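Local coordinates for protein 4-methyl-5(B-hydroxyethyl)-thiazole monophosphate biosynthesis enzyme (Vibrio cholerae O1 biovar El Tor, PDB 3OT1) that is of unknown function but belongs to the DJ-1 superfamily and may be linked to making the thiazole phosphate half of thiamine, at residues G126-C131 with C150-Q155; A109-P114 with T130-F135. All blocks are in the same frame, centred on the assembly; numbering follows the deposited sequence.

Contact 1. Residues G126-C131 with C150-Q155; sequences GARMTC and CYYATQ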
ATOM      1  N   GLY A 126     -13.395 -25.575   8.877  1.00 12.22           N
ATOM      2  CA  GLY A 126     -12.375 -26.371   9.525  1.00 12.31           C
ATOM      3  C   GLY A 126     -10.954 -25.841   9.431  1.00 11.61           C
ATOM      4  O   GLY A 126     -10.080 -26.359  10.104  1.00 12.56           O
ATOM      5  N   ALA A 127     -10.715 -24.787   8.657  1.00 10.63           N
ATOM      6  CA  ALA A 127      -9.358 -24.247   8.508  1.00 10.04           C
ATOM      7  C   ALA A 127      -9.001 -23.305   9.638  1.00  9.11           C
ATOM      8  O   ALA A 127      -9.854 -22.554  10.117  1.00 10.19           O
ATOM      9  CB  ALA A 127      -9.216 -23.499   7.193  1.00  9.84           C
ATOM     10  N   ARG A 128      -7.742 -23.330  10.046  1.00  9.61           N
ATOM     11  CA  ARG A 128      -7.190 -22.269  10.880  1.00  9.19           C
ATOM     12  C   ARG A 128      -7.051 -21.017  10.028  1.00  8.16           C
ATOM     13  O   ARG A 128      -6.596 -21.093   8.876  1.00  8.54           O
ATOM     14  CB  ARG A 128      -5.824 -22.660  11.440  1.00 10.21           C
ATOM     15  CG  ARG A 128      -5.854 -23.828  12.384  1.00 14.49           C
ATOM     16  CD  ARG A 128      -4.633 -23.917  13.257  1.00 21.01           C
ATOM     17  NE  ARG A 128      -4.382 -22.672  13.994  1.00 25.58           N
ATOM     18  CZ  ARG A 128      -5.022 -22.267  15.100  1.00 28.12           C
ATOM     19  NH1 ARG A 128      -4.668 -21.114  15.669  1.00 29.12           N
ATOM     20  NH2 ARG A 128      -5.996 -22.995  15.653  1.00 29.40           N
HETATM   21  N   MSE A 129      -7.437 -19.872  10.591  1.00  7.27           N
HETATM   22  CA  MSE A 129      -7.323 -18.605   9.895  1.00  7.35           C
HETATM   23  C   MSE A 129      -7.277 -17.460  10.857  1.00  6.87           C
HETATM   24  O   MSE A 129      -7.768 -17.540  11.980  1.00  7.52           O
HETATM   25  CB  MSE A 129      -8.466 -18.408   8.899  1.00  6.96           C
HETATM   26  CG  MSE A 129      -9.847 -18.366   9.535  1.00  7.45           C
HETATM   27 SE   MSE A 129     -11.278 -18.234   8.243  1.00 10.98          SE
HETATM   28  CE  MSE A 129     -11.222 -20.004   7.520  1.00 10.44           C
ATOM     29  N   THR A 130      -6.699 -16.368  10.356  1.00  6.54           N
ATOM     30  CA  THR A 130      -6.764 -15.084  11.028  1.00  6.24           C
ATOM     31  C   THR A 130      -7.583 -14.124  10.170  1.00  6.00           C
ATOM     32  O   THR A 130      -8.065 -14.466   9.083  1.00  6.37           O
ATOM     33  CB  THR A 130      -5.365 -14.515  11.348  1.00  5.89           C
ATOM     34  OG1 THR A 130      -5.481 -13.479  12.315  1.00  6.62           O
ATOM     35  CG2 THR A 130      -4.632 -13.974  10.147  1.00  6.68           C
ATOM     36  N   CYS A 131      -7.792 -12.926  10.702  1.00  6.07           N
ATOM     37  CA  CYS A 131      -8.539 -11.865  10.027  1.00  6.35           C
ATOM     38  C   CYS A 131      -8.257 -10.576  10.766  1.00  6.08           C
ATOM     39  O   CYS A 131      -7.463 -10.558  11.702  1.00  6.91           O
ATOM     40  CB  CYS A 131     -10.044 -12.173  10.004  1.00  6.41           C
ATOM     41  SG  CYS A 131     -10.864 -12.270  11.590  1.00  8.07           S
ATOM     42  N   CYS A 150      -1.120 -16.182   8.725  1.00  6.29           N
ATOM     43  CA  CYS A 150      -1.445 -17.558   9.060  1.00  6.86           C
ATOM     44  C   CYS A 150      -1.557 -18.419   7.797  1.00  6.10           C
ATOM     45  O   CYS A 150      -2.397 -18.144   6.922  1.00  7.14           O
ATOM     46  CB  CYS A 150      -2.769 -17.598   9.815  1.00  6.55           C
ATOM     47  SG  CYS A 150      -3.387 -19.278  10.157  1.00  8.68           S
ATOM     48  N   TYR A 151      -0.741 -19.461   7.680  1.00  6.86           N
ATOM     49  CA  TYR A 151      -0.845 -20.433   6.612  1.00  7.33           C
ATOM     50  C   TYR A 151      -1.401 -21.742   7.156  1.00  7.15           C
ATOM     51  O   TYR A 151      -0.909 -22.258   8.156  1.00  9.19           O
ATOM     52  CB  TYR A 151       0.514 -20.671   5.954  1.00  7.82           C
ATOM     53  CG  TYR A 151       0.417 -21.652   4.803  1.00  9.58           C
ATOM     54  CD1 TYR A 151      -0.476 -21.428   3.761  1.00 10.61           C
ATOM     55  CD2 TYR A 151       1.199 -22.796   4.741  1.00 11.73           C
ATOM     56  CE1 TYR A 151      -0.604 -22.297   2.696  1.00 13.08           C
ATOM     57  CE2 TYR A 151       1.094 -23.669   3.645  1.00 13.14           C
ATOM     58  CZ  TYR A 151       0.182 -23.404   2.639  1.00 13.48           C
ATOM     59  OH  TYR A 151       0.007 -24.244   1.569  1.00 18.97           O
ATOM     60  N   TYR A 152      -2.446 -22.234   6.501  1.00  7.80           N
ATOM     61  CA  TYR A 152      -3.065 -23.511   6.836  1.00  7.88           C
ATOM     62  C   TYR A 152      -2.923 -24.436   5.617  1.00  8.10           C
ATOM     63  O   TYR A 152      -3.677 -24.365   4.651  1.00  8.69           O
ATOM     64  CB  TYR A 152      -4.531 -23.312   7.230  1.00  8.18           C
ATOM     65  CG  TYR A 152      -5.190 -24.561   7.712  1.00  9.23           C
ATOM     66  CD1 TYR A 152      -4.816 -25.140   8.915  1.00 10.25           C
ATOM     67  CD2 TYR A 152      -6.173 -25.187   6.958  1.00 10.57           C
ATOM     68  CE1 TYR A 152      -5.420 -26.310   9.364  1.00 11.92           C
ATOM     69  CE2 TYR A 152      -6.780 -26.341   7.415  1.00 12.37           C
ATOM     70  CZ  TYR A 152      -6.396 -26.895   8.607  1.00 12.91           C
ATOM     71  OH  TYR A 152      -7.013 -28.056   9.036  1.00 16.03           O
ATOM     72  N   ALA A 153      -1.913 -25.294   5.667  1.00  9.04           N
ATOM     73  CA  ALA A 153      -1.488 -26.039   4.494  1.00  9.89           C
ATOM     74  C   ALA A 153      -2.544 -27.022   4.006  1.00 10.63           C
ATOM     75  O   ALA A 153      -2.691 -27.215   2.813  1.00 11.07           O
ATOM     76  CB  ALA A 153      -0.175 -26.769   4.770  1.00 11.05           C
ATOM     77  N   THR A 154      -3.282 -27.620   4.931  1.00 11.70           N
ATOM     78  CA  THR A 154      -4.253 -28.666   4.616  1.00 13.27           C
ATOM     79  C   THR A 154      -5.296 -28.229   3.587  1.00 11.94           C
ATOM     80  O   THR A 154      -5.755 -29.037   2.777  1.00 13.69           O
ATOM     81  CB  THR A 154      -4.959 -29.155   5.942  1.00 13.66           C
ATOM     82  OG1 THR A 154      -3.970 -29.598   6.887  1.00 17.45           O
ATOM     83  CG2 THR A 154      -5.946 -30.277   5.667  1.00 17.17           C
ATOM     84  N   GLN A 155      -5.662 -26.951   3.608  1.00 10.42           N
ATOM     85  CA  GLN A 155      -6.615 -26.407   2.655  1.00  9.72           C
ATOM     86  C   GLN A 155      -5.988 -25.300   1.796  1.00  8.75           C
ATOM     87  O   GLN A 155      -6.697 -24.500   1.191  1.00  8.75           O
ATOM     88  CB  GLN A 155      -7.874 -25.903   3.368  1.00  9.52           C
ATOM     89  CG  GLN A 155      -8.684 -27.025   4.008  1.00 10.79           C
ATOM     90  CD  GLN A 155      -9.975 -26.514   4.595  1.00 12.19           C
ATOM     91  OE1 GLN A 155     -10.670 -25.718   3.977  1.00 13.39           O
ATOM     92  NE2 GLN A 155     -10.318 -26.987   5.788  1.00 14.06           N
TER
HETATM   93  O   HOH W   1      -5.260 -19.314   7.113  1.00  6.73           O

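Contact 2. Residues A109-P114 with T130-F135; sequences AICATP and TCHPNF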
ATOM      1  N   ALA A 109      -6.313 -14.437   1.658  1.00  5.18           N
ATOM      2  CA  ALA A 109      -7.248 -13.371   1.977  1.00  5.23           C
ATOM      3  C   ALA A 109      -6.822 -12.609   3.211  1.00  5.27           C
ATOM      4  O   ALA A 109      -6.220 -13.162   4.121  1.00  5.56           O
ATOM      5  CB  ALA A 109      -8.657 -13.938   2.183  1.00  6.59           C
ATOM      6  N   ILE A 110      -7.172 -11.326   3.258  1.00  5.01           N
ATOM      7  CA  ILE A 110      -6.725 -10.453   4.320  1.00  4.85           C
ATOM      8  C   ILE A 110      -7.877  -9.650   4.896  1.00  5.17           C
ATOM      9  O   ILE A 110      -8.877  -9.391   4.232  1.00  5.90           O
ATOM     10  CB  ILE A 110      -5.570  -9.547   3.795  1.00  5.09           C
ATOM     11  CG1 ILE A 110      -4.871  -8.732   4.894  1.00  5.73           C
ATOM     12  CG2 ILE A 110      -6.031  -8.675   2.638  1.00  5.72           C
ATOM     13  CD1 ILE A 110      -3.533  -8.178   4.454  1.00  6.28           C
ATOM     14  N   CYS A 111      -7.653  -9.189   6.129  1.00  5.85           N
ATOM     15  CA  CYS A 111      -8.496  -8.193   6.762  1.00  6.43           C
ATOM     16  C   CYS A 111      -9.928  -8.697   7.011  1.00  6.45           C
ATOM     17  O   CYS A 111     -10.097  -9.722   7.658  1.00  6.75           O
ATOM     18  CB  CYS A 111      -8.394  -6.933   5.872  1.00  7.43           C
ATOM     19  SG  CYS A 111      -9.222  -5.439   6.312  1.00  9.23           S
ATOM     20  N   ALA A 112     -10.949  -7.988   6.543  1.00  6.49           N
ATOM     21  CA  ALA A 112     -12.326  -8.392   6.806  1.00  7.57           C
ATOM     22  C   ALA A 112     -12.732  -9.661   6.066  1.00  6.49           C
ATOM     23  O   ALA A 112     -13.713 -10.304   6.429  1.00  7.26           O
ATOM     24  CB  ALA A 112     -13.302  -7.247   6.461  1.00  8.46           C
ATOM     25  N   THR A 113     -12.046  -9.987   4.981  1.00  5.71           N
ATOM     26  CA  THR A 113     -12.534 -11.014   4.084  1.00  5.94           C
ATOM     27  C   THR A 113     -12.661 -12.407   4.698  1.00  6.02           C
ATOM     28  O   THR A 113     -13.655 -13.058   4.469  1.00  6.32           O
ATOM     29  CB  THR A 113     -11.728 -10.961   2.778  1.00  6.14           C
ATOM     30  OG1 THR A 113     -12.058  -9.719   2.145  1.00  6.64           O
ATOM     31  CG2 THR A 113     -12.047 -12.115   1.873  1.00  7.15           C
ATOM     32  N   PRO A 114     -11.673 -12.872   5.476  1.00  5.98           N
ATOM     33  CA  PRO A 114     -11.865 -14.228   6.053  1.00  6.41           C
ATOM     34  C   PRO A 114     -13.105 -14.281   6.953  1.00  7.40           C
ATOM     35  O   PRO A 114     -13.741 -15.334   7.035  1.00  9.17           O
ATOM     36  CB  PRO A 114     -10.568 -14.469   6.832  1.00  6.47           C
ATOM     37  CG  PRO A 114      -9.533 -13.631   6.078  1.00  6.36           C
ATOM     38  CD  PRO A 114     -10.315 -12.378   5.717  1.00  5.98           C
ATOM     39  N   THR A 130      -6.699 -16.368  10.356  1.00  6.54           N
ATOM     40  CA  THR A 130      -6.764 -15.084  11.028  1.00  6.24           C
ATOM     41  C   THR A 130      -7.583 -14.124  10.170  1.00  6.00           C
ATOM     42  O   THR A 130      -8.065 -14.466   9.083  1.00  6.37           O
ATOM     43  CB  THR A 130      -5.365 -14.515  11.348  1.00  5.89           C
ATOM     44  OG1 THR A 130      -5.481 -13.479  12.315  1.00  6.62           O
ATOM     45  CG2 THR A 130      -4.632 -13.974  10.147  1.00  6.68           C
ATOM     46  N   CYS A 131      -7.792 -12.926  10.702  1.00  6.07           N
ATOM     47  CA  CYS A 131      -8.539 -11.865  10.027  1.00  6.35           C
ATOM     48  C   CYS A 131      -8.257 -10.576  10.766  1.00  6.08           C
ATOM     49  O   CYS A 131      -7.463 -10.558  11.702  1.00  6.91           O
ATOM     50  CB  CYS A 131     -10.044 -12.173  10.004  1.00  6.41           C
ATOM     51  SG  CYS A 131     -10.864 -12.270  11.590  1.00  8.07           S
ATOM     52  N   HIS A 132      -8.930  -9.506  10.370  1.00  6.30           N
ATOM     53  CA  HIS A 132      -8.760  -8.256  11.108  1.00  6.73           C
ATOM     54  C   HIS A 132      -9.201  -8.436  12.557  1.00  8.02           C
ATOM     55  O   HIS A 132     -10.230  -9.046  12.799  1.00  7.83           O
ATOM     56  CB  HIS A 132      -9.585  -7.165  10.457  1.00  6.81           C
ATOM     57  CG  HIS A 132      -9.232  -5.815  10.945  1.00  7.39           C
ATOM     58  ND1 HIS A 132      -9.671  -5.320  12.151  1.00  9.11           N
ATOM     59  CD2 HIS A 132      -8.432  -4.877  10.398  1.00 10.45           C
ATOM     60  CE1 HIS A 132      -9.146  -4.120  12.317  1.00 10.25           C
ATOM     61  NE2 HIS A 132      -8.415  -3.817  11.259  1.00 11.20           N
ATOM     62  N   PRO A 133      -8.444  -7.902  13.522  1.00  8.65           N
ATOM     63  CA  PRO A 133      -8.809  -8.080  14.925  1.00  9.96           C
ATOM     64  C   PRO A 133     -10.216  -7.639  15.262  1.00 10.32           C
ATOM     65  O   PRO A 133     -10.829  -8.200  16.169  1.00 12.03           O
ATOM     66  CB  PRO A 133      -7.765  -7.236  15.653  1.00 11.04           C
ATOM     67  CG  PRO A 133      -6.579  -7.326  14.802  1.00 11.34           C
ATOM     68  CD  PRO A 133      -7.114  -7.280  13.400  1.00  8.75           C
ATOM     69  N   ASN A 134     -10.735  -6.631  14.562  1.00 10.68           N
ATOM     70  CA  ASN A 134     -12.078  -6.155  14.863  1.00 11.76           C
ATOM     71  C   ASN A 134     -13.150  -7.152  14.423  1.00 11.63           C
ATOM     72  O   ASN A 134     -14.331  -6.973  14.753  1.00 13.75           O
ATOM     73  CB  ASN A 134     -12.320  -4.721  14.324  1.00 13.05           C
ATOM     74  CG  ASN A 134     -11.545  -3.663  15.097  1.00 12.71           C
ATOM     75  OD1 ASN A 134     -11.079  -3.877  16.221  1.00 16.23           O
ATOM     76  ND2 ASN A 134     -11.345  -2.517  14.457  1.00 16.21           N
ATOM     77  N   PHE A 135     -12.727  -8.247  13.758  1.00 11.31           N
ATOM     78  CA  PHE A 135     -13.609  -9.314  13.321  1.00 10.58           C
ATOM     79  C   PHE A 135     -13.220 -10.703  13.860  1.00 11.13           C
ATOM     80  O   PHE A 135     -13.792 -11.708  13.439  1.00 11.05           O
ATOM     81  CB  PHE A 135     -13.710  -9.329  11.777  1.00 11.24           C
ATOM     82  CG  PHE A 135     -14.428  -8.139  11.226  1.00 11.63           C
ATOM     83  CD1 PHE A 135     -15.799  -8.112  11.178  1.00 11.90           C
ATOM     84  CD2 PHE A 135     -13.731  -7.017  10.819  1.00 13.07           C
ATOM     85  CE1 PHE A 135     -16.471  -7.003  10.705  1.00 12.89           C
ATOM     86  CE2 PHE A 135     -14.401  -5.897  10.341  1.00 12.62           C
ATOM     87  CZ  PHE A 135     -15.768  -5.885  10.285  1.00 13.75           C
TER

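Contact 1. Residues G126-C131 with C150-Q155
The phenol ring of Y152 lies against the backbone of A127 and R128, and it illustrates how an aromatic ring can cover a strip of main chain as well as side chains. On one face the amide N of R128 sits over the ring centre, while A127 CA, nearer the rim, makes a CH-pi contact 3.9 Å from the centroid and 27° off the normal. T154 N lies over the opposite face, and Q155 CG meets the edge in the ring plane. The first torsion of Y152, with CG trans to the amide nitrogen at -174°, carries the ring out from the strand end and across the 126-131 chain. A127 CB then rests 3.5 Å from Y152 CD2, whereas R128 CB touches the other flank, 3.7 Å from Y152 CD1. The R128 chain crosses the tyrosine at roughly a right angle and bends at chi3, its NH1 making a weak hydrogen bond to L144 O. Beyond A127, Q155 NE2 lies 3.6 Å from A127 N and is itself hydrogen-bonded to V125 O. Further along, C150 SG lies 3.9 Å from R128 O and T130 CG2 lies 4.1 Å from C150 CB. A water stands 2.8 Å from R128 O and 3.1 Å from C150 O, donating to either, although acceptors outnumber its protons, so both bonds need not be made at once. T130 OG1 is tied to S145 O. The contact thus joins the irregular 126-131 chain to strand 149-152, the outermost on this side of the central sheet of the DJ-1/PfpI fold, with A127 and M129 packing on L157 of the adjacent strand 157-160 and selenomethionine M129 also reaching P114 of helix 113-119.

Contact 2. Residues A109-P114 with T130-F135
The side chains of C111 and H132 run alongside each other, the sulfur set obliquely to the imidazole: C111 SG lies 4.2 Å from H132 CD2, and the line from the ring centroid to the sulfur leans 64° from the ring normal. In both, the first side-chain atom beyond CB is trans to the backbone N (chi1 -177° for C111), which sends SG and the imidazole out beside one another. The imidazole is held in its rotation by its own segment, N134 N donating to ND1 over 2.9 Å, while P133 CD covers one ring face and NE2 has a weak hydrogen bond to the backbone of a neighbouring subunit. Below the side chains, H132 N donates to C111 O at 3.0 Å, approaching from above the carbonyl plane. The backbone here is consistent with a nucleophile elbow, as in other members of the DJ-1 superfamily. Strand 106-110 ends in a type II' turn from I110 to T113 that leads into helix 113-119, and C111 occupies the turn with a positive phi of 65°. This is the place of the reactive cysteine in DJ-1 relatives, so C111 probably corresponds to it; E24 of helix 22-34 touches its side chain. Flanking the pair, P114 CB presses on T130 O at 3.4 Å and on C131 CB at 4.0 Å. Near the far end, A112 CB meets F135 CE2 obliquely at 4.3 Å, and the phenylalanine continues onto A115 and L116 of helix 113-119.

How the contacts relate
The two contacts lie with centres about 12 Å apart and meet through T130 and C131, which both share; M129 SE of contact 1 also packs against P114 O of contact 2. Along the chain, segment 109-114 comes first, leaving strand 106-110 for helix 113-119; the long loop holding 126-135 follows, and segment 150-155 on strand 149-152 comes last. One continuous run of loop therefore reaches the edge strand of the central sheet at one end and the probable nucleophile elbow at the other. Strand 157-160, lying between strands 106-110 and 149-152 in the sheet, links the surroundings of both contacts.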